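Local coordinates for alpha-fucosidase GH29 (Fusarium graminearum, PDB 4PSR), which hydrolyses alpha-L-fucosidic linkages as a family 29 glycoside hydrolase, probably freeing alpha-1,6-linked fucose from the reducing-end N-acetylglucosamine of glycoproteins, at residues A[36-47]-A[125-133]; A[89-97]-A[145-153]. One frame throughout, in Å; residues are numbered along the deposited sequence.

Interaction 1 of 2, residues A[36-47]-A[125-133]; sequences GAFTTAQYASEW and EHHDGFSMW. With FUL (beta-L-fucopyranose), chain M.
Phe-38 and His-126 form the tight part of this contact: the imidazole turns its edge to the phenyl face, with the planes at 51°, and His-126 CB lies 3.5 Å from Phe-38 CE2. Phe-38 holds CG between its own backbone N and carbonyl carbon (chi1 49°), which folds the ring back over Gly-36 N. Gly-36 suits this spot because its CA is 3.7 Å from Met-132 SD and the Phe-38 ring crowds it as well. Ala-37 is small enough to lie against Phe-130. The carboxylate of Asp-128 stands at the rim of the Phe-38 ring; its OD2 is bound by Tyr-75 and by a water that also takes a weak bond from Ala-37 N.

Both segments are loops that follow neighbouring strands of the TIM barrel, 29-33 and 119-125, and at the other end of the contact they open onto the fucose. Direct contact continues here, with Trp-47 NE1 3.5 Å from His-127 CD2 and Glu-46 CG 3.7 Å from His-126 CE1, but no direct polar bond joins these side chains; the fucose hydroxyls link them. Glu-46 OE2 accepts from fucose O3 at 2.7 Å, while its OE1 is held by Trp-311 N. Trp-47 NE1 donates to fucose O2 (2.9 Å) through a bent bond (138°) and weakly to O3. His-127 NE2 is hydrogen-bonded to fucose O2 (2.9 Å); a bond from His-127 ND1 to His-171 O fixes how that imidazole is rotated. His-126 NE2 meets O4 at 3.0 Å, and its ND1 shares a water with Glu-46 O. His-34, Asp-226 and Lys-272 complete the polar grip on the sugar. Between the two touching ends, residues 40-45, partly exposed, swing away from 125-133 and touch none of it.

Interaction 2 of 2, residues A[89-97]-A[145-153]; sequences FVQFKPVLK and YGPKLDLVK
Pro-94 and Pro-147 cross obliquely beside the closest approach of the two backbones, Lys-93 CA to Pro-147 CA, 4.3 Å, with Pro-94 CD 3.7 Å from Pro-147 CB. These compact, rigid rings suit a place where the backbones pass so near each other. Two more apolar pairs extend the patch. Phe-92, with CG anti to its backbone N (chi1 179°), meets Leu-151 from the opposite direction: Leu-151 CD1 sits at the ring's edge, 3.7 Å from Phe-92 CE2, while Pro-94 CD lies over the centre of one ring face. Leu-96 and Leu-149 touch tip to tip at the partly exposed end.

One main-chain contact is of the C-H...O kind, bent to 121°: Gly-146 CA approaches Phe-92 O at 3.4 Å. Glycine fits here both for that closeness and for its positive phi in the type II' turn 145-148.

Water supplies the polar links. One molecule accepts from Gln-91 NE2 and Gly-146 N, two donors that could not bond each other; the same NE2 is also held by Ile-79 O. Another donates to Pro-94 O (2.7 Å) and Pro-147 O, tying together two carbonyls.

Segment 89-97 leaves the short hairpin strand 89-90, paired with 82-83, whereas 145-153 runs into helix 151-161, N-capped by Asp-150. Helix 76-80 touches Val-90 and Tyr-145, and helix 200-218 packs on Val-152 and Lys-153.

From the N terminus the chain passes 36-47 after barrel strand 29-33, then 89-97 beyond the short hairpin, 125-133 after the next barrel strand, 119-125, and last 145-153 at the start of helix 151-161. Interaction 1 closes a loop of 77 residues and interaction 2 one of 47, and the two cross, since their segments alternate. Their centres are 13 Å apart and they touch directly: Thr-40 packs on Phe-92, and Met-132 O probably accepts a hydrogen bond from Val-152 N. The loops that follow the first two barrel strands, which border the fucose site, are thereby joined to the outer hairpin and the helix leading to strand 165-170.

Interaction 1 of 2, residues A[36-47]-A[125-133]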
loop_
_atom_site.group_PDB
_atom_site.type_symbol
_atom_site.label_atom_id
_atom_site.label_comp_id
_atom_site.label_asym_id
_atom_site.label_seq_id
_atom_site.Cartn_x
_atom_site.Cartn_y
_atom_site.Cartn_z
ATOM N N GLY A 36 -1.781 -16.745 -11.281
ATOM C CA GLY A 36 -3.026 -17.438 -11.579
ATOM C C GLY A 36 -3.108 -17.890 -13.027
ATOM O O GLY A 36 -2.106 -17.939 -13.700
ATOM N N ALA A 37 -4.313 -18.214 -13.479
ATOM C CA ALA A 37 -4.484 -18.645 -14.856
ATOM C C ALA A 37 -4.118 -17.529 -15.833
ATOM O O ALA A 37 -3.745 -17.804 -16.958
ATOM C CB ALA A 37 -5.905 -19.116 -15.111
ATOM N N PHE A 38 -4.175 -16.280 -15.383
ATOM C CA PHE A 38 -3.754 -15.151 -16.220
ATOM C C PHE A 38 -2.254 -15.165 -16.462
ATOM O O PHE A 38 -1.769 -14.502 -17.383
ATOM C CB PHE A 38 -4.173 -13.807 -15.605
ATOM C CG PHE A 38 -3.803 -13.655 -14.146
ATOM C CD1 PHE A 38 -2.489 -13.347 -13.761
ATOM C CD2 PHE A 38 -4.751 -13.860 -13.162
ATOM C CE1 PHE A 38 -2.148 -13.259 -12.413
ATOM C CE2 PHE A 38 -4.409 -13.755 -11.800
ATOM C CZ PHE A 38 -3.103 -13.472 -11.450
ATOM N N THR A 39 -1.504 -15.941 -15.672
ATOM C CA THR A 39 -0.070 -16.062 -15.849
ATOM C C THR A 39 0.299 -17.095 -16.941
ATOM O O THR A 39 1.437 -17.127 -17.405
ATOM C CB THR A 39 0.616 -16.475 -14.508
ATOM O OG1 THR A 39 0.112 -15.661 -13.433
ATOM C CG2 THR A 39 2.125 -16.349 -14.588
ATOM N N THR A 40 -0.644 -17.970 -17.285
ATOM C CA THR A 40 -0.334 -19.117 -18.140
ATOM C C THR A 40 0.381 -18.726 -19.448
ATOM O O THR A 40 1.392 -19.340 -19.811
ATOM C CB THR A 40 -1.583 -19.938 -18.462
ATOM O OG1 THR A 40 -2.355 -20.166 -17.270
ATOM C CG2 THR A 40 -1.193 -21.285 -19.052
ATOM N N ALA A 41 -0.105 -17.679 -20.117
ATOM C CA ALA A 41 0.512 -17.255 -21.382
ATOM C C ALA A 41 1.906 -16.647 -21.207
ATOM O O ALA A 41 2.716 -16.616 -22.135
ATOM C CB ALA A 41 -0.382 -16.286 -22.077
ATOM N N GLN A 42 2.208 -16.178 -19.997
ATOM C CA GLN A 42 3.480 -15.520 -19.705
ATOM C C GLN A 42 3.814 -14.473 -20.767
ATOM O O GLN A 42 4.952 -14.354 -21.209
ATOM C CB GLN A 42 4.635 -16.539 -19.543
ATOM C CG GLN A 42 4.342 -17.541 -18.383
ATOM C CD GLN A 42 5.460 -18.498 -18.048
ATOM O OE1 GLN A 42 5.636 -18.853 -16.882
ATOM N NE2 GLN A 42 6.230 -18.898 -19.039
ATOM N N TYR A 43 2.807 -13.676 -21.112
ATOM C CA TYR A 43 2.938 -12.680 -22.179
ATOM C C TYR A 43 2.203 -11.398 -21.846
ATOM O O TYR A 43 1.077 -11.452 -21.376
ATOM C CB TYR A 43 2.410 -13.238 -23.509
ATOM C CG TYR A 43 2.770 -12.361 -24.701
ATOM C CD1 TYR A 43 4.033 -12.464 -25.277
ATOM C CD2 TYR A 43 1.880 -11.425 -25.197
ATOM C CE1 TYR A 43 4.396 -11.668 -26.343
ATOM C CE2 TYR A 43 2.231 -10.625 -26.267
ATOM C CZ TYR A 43 3.488 -10.747 -26.814
ATOM O OH TYR A 43 3.845 -9.943 -27.900
ATOM N N ALA A 44 2.894 -10.267 -22.073
ATOM C CA ALA A 44 2.373 -8.897 -21.936
ATOM C C ALA A 44 2.148 -8.486 -20.459
ATOM O O ALA A 44 2.924 -7.723 -19.909
ATOM C CB ALA A 44 1.116 -8.704 -22.776
ATOM N N SER A 45 1.074 -8.975 -19.852
ATOM C CA SER A 45 0.742 -8.679 -18.468
ATOM C C SER A 45 -0.377 -9.580 -18.003
ATOM O O SER A 45 -0.890 -10.420 -18.745
ATOM C CB SER A 45 0.298 -7.225 -18.302
ATOM O OG SER A 45 -0.963 -7.039 -18.902
ATOM N N GLU A 46 -0.742 -9.396 -16.739
ATOM C CA GLU A 46 -1.906 -10.048 -16.171
ATOM C C GLU A 46 -3.225 -9.644 -16.831
ATOM O O GLU A 46 -4.239 -10.275 -16.568
ATOM C CB GLU A 46 -1.965 -9.801 -14.652
ATOM C CG GLU A 46 -2.362 -8.387 -14.218
ATOM C CD GLU A 46 -1.360 -7.280 -14.495
ATOM O OE1 GLU A 46 -0.162 -7.540 -14.716
ATOM O OE2 GLU A 46 -1.806 -6.102 -14.483
ATOM N N TRP A 47 -3.218 -8.593 -17.676
ATOM C CA TRP A 47 -4.401 -8.255 -18.485
ATOM C C TRP A 47 -4.497 -9.085 -19.770
ATOM O O TRP A 47 -5.415 -8.874 -20.549
ATOM C CB TRP A 47 -4.486 -6.747 -18.788
ATOM C CG TRP A 47 -5.021 -5.926 -17.640
ATOM C CD1 TRP A 47 -4.879 -6.163 -16.292
ATOM C CD2 TRP A 47 -5.824 -4.733 -17.748
ATOM N NE1 TRP A 47 -5.548 -5.193 -15.567
ATOM C CE2 TRP A 47 -6.137 -4.308 -16.440
ATOM C CE3 TRP A 47 -6.293 -3.980 -18.831
ATOM C CZ2 TRP A 47 -6.924 -3.170 -16.189
ATOM C CZ3 TRP A 47 -7.075 -2.850 -18.579
ATOM C CH2 TRP A 47 -7.383 -2.463 -17.277
ATOM N N GLU A 125 -8.583 -13.797 -6.495
ATOM C CA GLU A 125 -9.326 -13.729 -7.763
ATOM C C GLU A 125 -8.978 -12.381 -8.380
ATOM O O GLU A 125 -9.189 -11.352 -7.730
ATOM C CB GLU A 125 -10.823 -13.852 -7.560
ATOM C CG GLU A 125 -11.562 -13.752 -8.901
ATOM C CD GLU A 125 -13.016 -14.120 -8.867
ATOM O OE1 GLU A 125 -13.493 -14.673 -7.877
ATOM O OE2 GLU A 125 -13.705 -13.806 -9.883
ATOM N N HIS A 126 -8.450 -12.402 -9.597
ATOM C CA HIS A 126 -8.157 -11.160 -10.309
ATOM C C HIS A 126 -9.412 -10.733 -11.106
ATOM O O HIS A 126 -10.509 -10.957 -10.642
ATOM C CB HIS A 126 -6.879 -11.334 -11.143
ATOM C CG HIS A 126 -6.247 -10.047 -11.526
ATOM N ND1 HIS A 126 -6.381 -9.519 -12.792
ATOM C CD2 HIS A 126 -5.560 -9.135 -10.804
ATOM C CE1 HIS A 126 -5.754 -8.355 -12.844
ATOM N NE2 HIS A 126 -5.257 -8.094 -11.646
ATOM N N HIS A 127 -9.244 -10.090 -12.270
ATOM C CA HIS A 127 -10.374 -9.643 -13.092
ATOM C C HIS A 127 -10.911 -10.748 -14.020
ATOM O O HIS A 127 -11.951 -10.536 -14.651
ATOM C CB HIS A 127 -9.973 -8.490 -14.043
ATOM C CG HIS A 127 -9.385 -7.256 -13.412
ATOM N ND1 HIS A 127 -9.855 -6.657 -12.253
ATOM C CD2 HIS A 127 -8.384 -6.462 -13.867
ATOM C CE1 HIS A 127 -9.159 -5.550 -12.037
ATOM N NE2 HIS A 127 -8.250 -5.417 -12.984
ATOM N N ASP A 128 -10.220 -11.888 -14.094
ATOM C CA ASP A 128 -10.429 -12.904 -15.119
ATOM C C ASP A 128 -11.440 -13.986 -14.761
ATOM O O ASP A 128 -11.554 -14.981 -15.481
ATOM C CB ASP A 128 -9.110 -13.571 -15.473
ATOM C CG ASP A 128 -8.548 -14.427 -14.338
ATOM O OD1 ASP A 128 -8.895 -14.174 -13.157
ATOM O OD2 ASP A 128 -7.753 -15.352 -14.637
ATOM N N GLY A 129 -12.162 -13.819 -13.662
ATOM C CA GLY A 129 -13.264 -14.708 -13.333
ATOM C C GLY A 129 -12.948 -16.056 -12.691
ATOM O O GLY A 129 -13.865 -16.889 -12.513
ATOM N N PHE A 130 -11.678 -16.274 -12.367
ATOM C CA PHE A 130 -11.180 -17.566 -11.844
ATOM C C PHE A 130 -10.925 -17.390 -10.346
ATOM O O PHE A 130 -10.011 -16.659 -9.949
ATOM C CB PHE A 130 -9.889 -17.907 -12.600
ATOM C CG PHE A 130 -9.321 -19.298 -12.325
ATOM C CD1 PHE A 130 -10.070 -20.433 -12.616
ATOM C CD2 PHE A 130 -8.028 -19.474 -11.844
ATOM C CE1 PHE A 130 -9.553 -21.719 -12.405
ATOM C CE2 PHE A 130 -7.508 -20.761 -11.659
ATOM C CZ PHE A 130 -8.262 -21.871 -11.944
ATOM N N SER A 131 -11.759 -18.035 -9.532
ATOM C CA SER A 131 -11.623 -17.972 -8.072
ATOM C C SER A 131 -10.632 -19.033 -7.638
ATOM O O SER A 131 -10.844 -20.176 -7.970
ATOM C CB SER A 131 -12.949 -18.256 -7.384
ATOM O OG SER A 131 -13.965 -17.350 -7.799
ATOM N N MET A 132 -9.573 -18.698 -6.899
ATOM C CA MET A 132 -8.513 -19.676 -6.639
ATOM C C MET A 132 -8.648 -20.419 -5.309
ATOM O O MET A 132 -7.685 -21.092 -4.871
ATOM C CB MET A 132 -7.150 -19.057 -6.859
ATOM C CG MET A 132 -6.887 -18.958 -8.372
ATOM S SD MET A 132 -5.260 -18.290 -8.785
ATOM C CE MET A 132 -5.576 -16.522 -8.552
ATOM N N TRP A 133 -9.833 -20.384 -4.717
ATOM C CA TRP A 133 -10.182 -21.254 -3.575
ATOM C C TRP A 133 -11.199 -22.311 -4.061
ATOM O O TRP A 133 -11.681 -22.263 -5.200
ATOM C CB TRP A 133 -10.720 -20.449 -2.382
ATOM C CG TRP A 133 -11.997 -19.725 -2.665
ATOM C CD1 TRP A 133 -13.254 -20.148 -2.343
ATOM C CD2 TRP A 133 -12.158 -18.451 -3.326
ATOM N NE1 TRP A 133 -14.181 -19.233 -2.769
ATOM C CE2 TRP A 133 -13.540 -18.195 -3.393
ATOM C CE3 TRP A 133 -11.267 -17.525 -3.904
ATOM C CZ2 TRP A 133 -14.061 -17.038 -3.975
ATOM C CZ3 TRP A 133 -11.786 -16.384 -4.507
ATOM C CH2 TRP A 133 -13.174 -16.147 -4.526
HETATM C C1 FUL M . -4.900 -2.668 -11.101
HETATM C C2 FUL M . -5.195 -3.936 -11.875
HETATM O O2 FUL M . -5.943 -3.682 -13.075
HETATM C C3 FUL M . -3.855 -4.542 -12.203
HETATM O O3 FUL M . -4.054 -5.691 -12.995
HETATM C C4 FUL M . -3.179 -4.875 -10.898
HETATM O O4 FUL M . -3.931 -5.875 -10.218
HETATM C C5 FUL M . -3.061 -3.611 -10.055
HETATM C C6 FUL M . -2.462 -3.867 -8.688
HETATM O O5 FUL M . -4.319 -2.972 -9.855
HETATM O O1 FUL M . -6.116 -2.014 -10.841
HETATM O O HOH W 1 -6.469 -16.597 -12.575
HETATM O O HOH W 2 -6.535 -11.330 -15.165
#

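Interaction 2 of 2, residues A[89-97]-A[145-153]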
loop_
_atom_site.group_PDB
_atom_site.type_symbol
_atom_site.label_atom_id
_atom_site.label_comp_id
_atom_site.label_asym_id
_atom_site.label_seq_id
_atom_site.Cartn_x
_atom_site.Cartn_y
_atom_site.Cartn_z
ATOM N N PHE A 89 0.374 -29.348 -25.054
ATOM C CA PHE A 89 -0.740 -29.151 -24.130
ATOM C C PHE A 89 -0.444 -27.976 -23.190
ATOM O O PHE A 89 0.626 -27.932 -22.569
ATOM C CB PHE A 89 -0.990 -30.419 -23.325
ATOM C CG PHE A 89 -2.162 -30.315 -22.407
ATOM C CD1 PHE A 89 -3.446 -30.465 -22.867
ATOM C CD2 PHE A 89 -1.951 -30.048 -21.065
ATOM C CE1 PHE A 89 -4.511 -30.355 -21.976
ATOM C CE2 PHE A 89 -2.997 -29.944 -20.192
ATOM C CZ PHE A 89 -4.254 -30.101 -20.636
ATOM N N VAL A 90 -1.372 -27.028 -23.131
ATOM C CA VAL A 90 -1.249 -25.805 -22.348
ATOM C C VAL A 90 -2.340 -25.767 -21.303
ATOM O O VAL A 90 -3.516 -25.946 -21.605
ATOM C CB VAL A 90 -1.335 -24.561 -23.266
ATOM C CG1 VAL A 90 -1.394 -23.266 -22.448
ATOM C CG2 VAL A 90 -0.158 -24.533 -24.234
ATOM N N GLN A 91 -1.959 -25.529 -20.043
ATOM C CA GLN A 91 -2.936 -25.383 -18.958
ATOM C C GLN A 91 -2.283 -24.775 -17.733
ATOM O O GLN A 91 -1.138 -25.078 -17.421
ATOM C CB GLN A 91 -3.551 -26.748 -18.590
ATOM C CG GLN A 91 -4.782 -26.654 -17.721
ATOM C CD GLN A 91 -5.416 -27.990 -17.416
ATOM O OE1 GLN A 91 -4.744 -29.031 -17.503
ATOM N NE2 GLN A 91 -6.688 -27.978 -17.052
ATOM N N PHE A 92 -3.025 -23.958 -17.015
ATOM C CA PHE A 92 -2.608 -23.557 -15.668
ATOM C C PHE A 92 -2.742 -24.808 -14.784
ATOM O O PHE A 92 -3.866 -25.243 -14.461
ATOM C CB PHE A 92 -3.486 -22.418 -15.119
ATOM C CG PHE A 92 -3.092 -21.995 -13.731
ATOM C CD1 PHE A 92 -1.872 -21.394 -13.512
ATOM C CD2 PHE A 92 -3.942 -22.202 -12.658
ATOM C CE1 PHE A 92 -1.478 -21.011 -12.209
ATOM C CE2 PHE A 92 -3.561 -21.822 -11.376
ATOM C CZ PHE A 92 -2.333 -21.226 -11.162
ATOM N N LYS A 93 -1.615 -25.385 -14.412
ATOM C CA LYS A 93 -1.593 -26.684 -13.720
ATOM C C LYS A 93 -0.299 -26.851 -12.934
ATOM O O LYS A 93 0.538 -27.705 -13.245
ATOM C CB LYS A 93 -1.790 -27.825 -14.728
ATOM C CG LYS A 93 -2.052 -29.181 -14.081
ATOM C CD LYS A 93 -2.472 -30.198 -15.123
ATOM C CE LYS A 93 -2.575 -31.587 -14.538
ATOM N NZ LYS A 93 -3.012 -32.572 -15.576
ATOM N N PRO A 94 -0.097 -26.011 -11.906
ATOM C CA PRO A 94 1.100 -26.170 -11.083
ATOM C C PRO A 94 1.054 -27.523 -10.388
ATOM O O PRO A 94 0.001 -27.978 -9.972
ATOM C CB PRO A 94 0.989 -25.031 -10.056
ATOM C CG PRO A 94 -0.484 -24.661 -10.039
ATOM C CD PRO A 94 -0.932 -24.885 -11.460
ATOM N N VAL A 95 2.219 -28.144 -10.305
ATOM C CA VAL A 95 2.379 -29.454 -9.666
ATOM C C VAL A 95 3.298 -29.313 -8.450
ATOM O O VAL A 95 4.390 -28.790 -8.553
ATOM C CB VAL A 95 2.989 -30.417 -10.676
ATOM C CG1 VAL A 95 3.244 -31.794 -10.037
ATOM C CG2 VAL A 95 2.063 -30.550 -11.855
ATOM N N LEU A 96 2.817 -29.747 -7.282
ATOM C CA LEU A 96 3.595 -29.634 -6.053
ATOM C C LEU A 96 4.951 -30.338 -6.103
ATOM O O LEU A 96 5.084 -31.424 -6.649
ATOM C CB LEU A 96 2.815 -30.214 -4.864
ATOM C CG LEU A 96 1.550 -29.450 -4.487
ATOM C CD1 LEU A 96 0.643 -30.222 -3.529
ATOM C CD2 LEU A 96 1.933 -28.140 -3.859
ATOM N N LYS A 97 5.948 -29.713 -5.506
ATOM C CA LYS A 97 7.259 -30.335 -5.309
ATOM C C LYS A 97 7.140 -31.710 -4.640
ATOM O O LYS A 97 7.821 -32.650 -5.057
ATOM C CB LYS A 97 8.142 -29.385 -4.519
ATOM C CG LYS A 97 9.488 -29.931 -4.048
ATOM C CD LYS A 97 9.668 -29.464 -2.607
ATOM C CE LYS A 97 11.085 -29.540 -2.082
ATOM N NZ LYS A 97 11.113 -28.926 -0.716
ATOM N N TYR A 145 -10.697 -27.658 -11.891
ATOM C CA TYR A 145 -9.895 -27.673 -13.109
ATOM C C TYR A 145 -8.421 -27.517 -12.812
ATOM O O TYR A 145 -8.047 -27.054 -11.733
ATOM C CB TYR A 145 -10.348 -26.530 -14.026
ATOM C CG TYR A 145 -11.817 -26.608 -14.386
ATOM C CD1 TYR A 145 -12.357 -27.750 -14.958
ATOM C CD2 TYR A 145 -12.677 -25.570 -14.071
ATOM C CE1 TYR A 145 -13.730 -27.822 -15.249
ATOM C CE2 TYR A 145 -14.011 -25.626 -14.353
ATOM C CZ TYR A 145 -14.538 -26.759 -14.924
ATOM O OH TYR A 145 -15.896 -26.789 -15.190
ATOM N N GLY A 146 -7.574 -27.932 -13.741
ATOM C CA GLY A 146 -6.169 -27.641 -13.636
ATOM C C GLY A 146 -5.473 -28.443 -12.546
ATOM O O GLY A 146 -5.451 -29.673 -12.595
ATOM N N PRO A 147 -4.875 -27.754 -11.560
ATOM C CA PRO A 147 -4.029 -28.473 -10.602
ATOM C C PRO A 147 -4.795 -29.319 -9.577
ATOM O O PRO A 147 -4.123 -30.106 -8.904
ATOM C CB PRO A 147 -3.268 -27.351 -9.895
ATOM C CG PRO A 147 -4.259 -26.156 -9.939
ATOM C CD PRO A 147 -4.907 -26.293 -11.289
ATOM N N LYS A 148 -6.102 -29.152 -9.440
ATOM C CA LYS A 148 -6.906 -29.869 -8.428
ATOM C C LYS A 148 -6.392 -29.549 -7.023
ATOM O O LYS A 148 -6.289 -30.441 -6.163
ATOM C CB LYS A 148 -6.913 -31.385 -8.681
ATOM C CG LYS A 148 -7.135 -31.770 -10.138
ATOM C CD LYS A 148 -8.515 -31.408 -10.603
ATOM C CE LYS A 148 -9.538 -32.366 -9.988
ATOM N NZ LYS A 148 -10.961 -32.035 -10.281
ATOM N N LEU A 149 -6.043 -28.274 -6.807
ATOM C CA LEU A 149 -5.545 -27.748 -5.533
ATOM C C LEU A 149 -6.309 -26.502 -5.156
ATOM O O LEU A 149 -6.608 -25.644 -6.019
ATOM C CB LEU A 149 -4.065 -27.361 -5.618
ATOM C CG LEU A 149 -3.104 -28.523 -5.857
ATOM C CD1 LEU A 149 -1.732 -27.991 -6.151
ATOM C CD2 LEU A 149 -3.104 -29.456 -4.647
ATOM N N ASP A 150 -6.640 -26.396 -3.879
ATOM C CA ASP A 150 -7.210 -25.174 -3.324
ATOM C C ASP A 150 -6.030 -24.247 -3.016
ATOM O O ASP A 150 -5.447 -24.288 -1.913
ATOM C CB ASP A 150 -8.051 -25.487 -2.088
ATOM C CG ASP A 150 -8.750 -24.258 -1.507
ATOM O OD1 ASP A 150 -8.288 -23.144 -1.770
ATOM O OD2 ASP A 150 -9.733 -24.449 -0.764
ATOM N N LEU A 151 -5.607 -23.473 -4.019
ATOM C CA LEU A 151 -4.399 -22.661 -3.909
ATOM C C LEU A 151 -4.505 -21.652 -2.795
ATOM O O LEU A 151 -3.557 -21.486 -2.022
ATOM C CB LEU A 151 -4.062 -21.985 -5.246
ATOM C CG LEU A 151 -3.816 -22.969 -6.388
ATOM C CD1 LEU A 151 -3.685 -22.184 -7.698
ATOM C CD2 LEU A 151 -2.589 -23.825 -6.135
ATOM N N VAL A 152 -5.652 -20.989 -2.695
ATOM C CA VAL A 152 -5.824 -19.967 -1.662
ATOM C C VAL A 152 -5.716 -20.565 -0.242
ATOM O O VAL A 152 -5.075 -19.975 0.609
ATOM C CB VAL A 152 -7.097 -19.157 -1.939
ATOM C CG1 VAL A 152 -7.508 -18.349 -0.750
ATOM C CG2 VAL A 152 -6.861 -18.232 -3.167
ATOM N N LYS A 153 -6.326 -21.721 -0.009
ATOM C CA LYS A 153 -6.245 -22.344 1.313
ATOM C C LYS A 153 -4.816 -22.800 1.630
ATOM O O LYS A 153 -4.356 -22.611 2.755
ATOM C CB LYS A 153 -7.250 -23.485 1.449
ATOM C CG LYS A 153 -7.445 -24.008 2.870
ATOM C CD LYS A 153 -8.145 -23.025 3.816
ATOM C CE LYS A 153 -8.550 -23.750 5.092
ATOM N NZ LYS A 153 -9.002 -22.876 6.192
HETATM O O HOH W 3 -8.815 -29.713 -15.752
HETATM O O HOH W 4 -1.370 -30.246 -9.272
#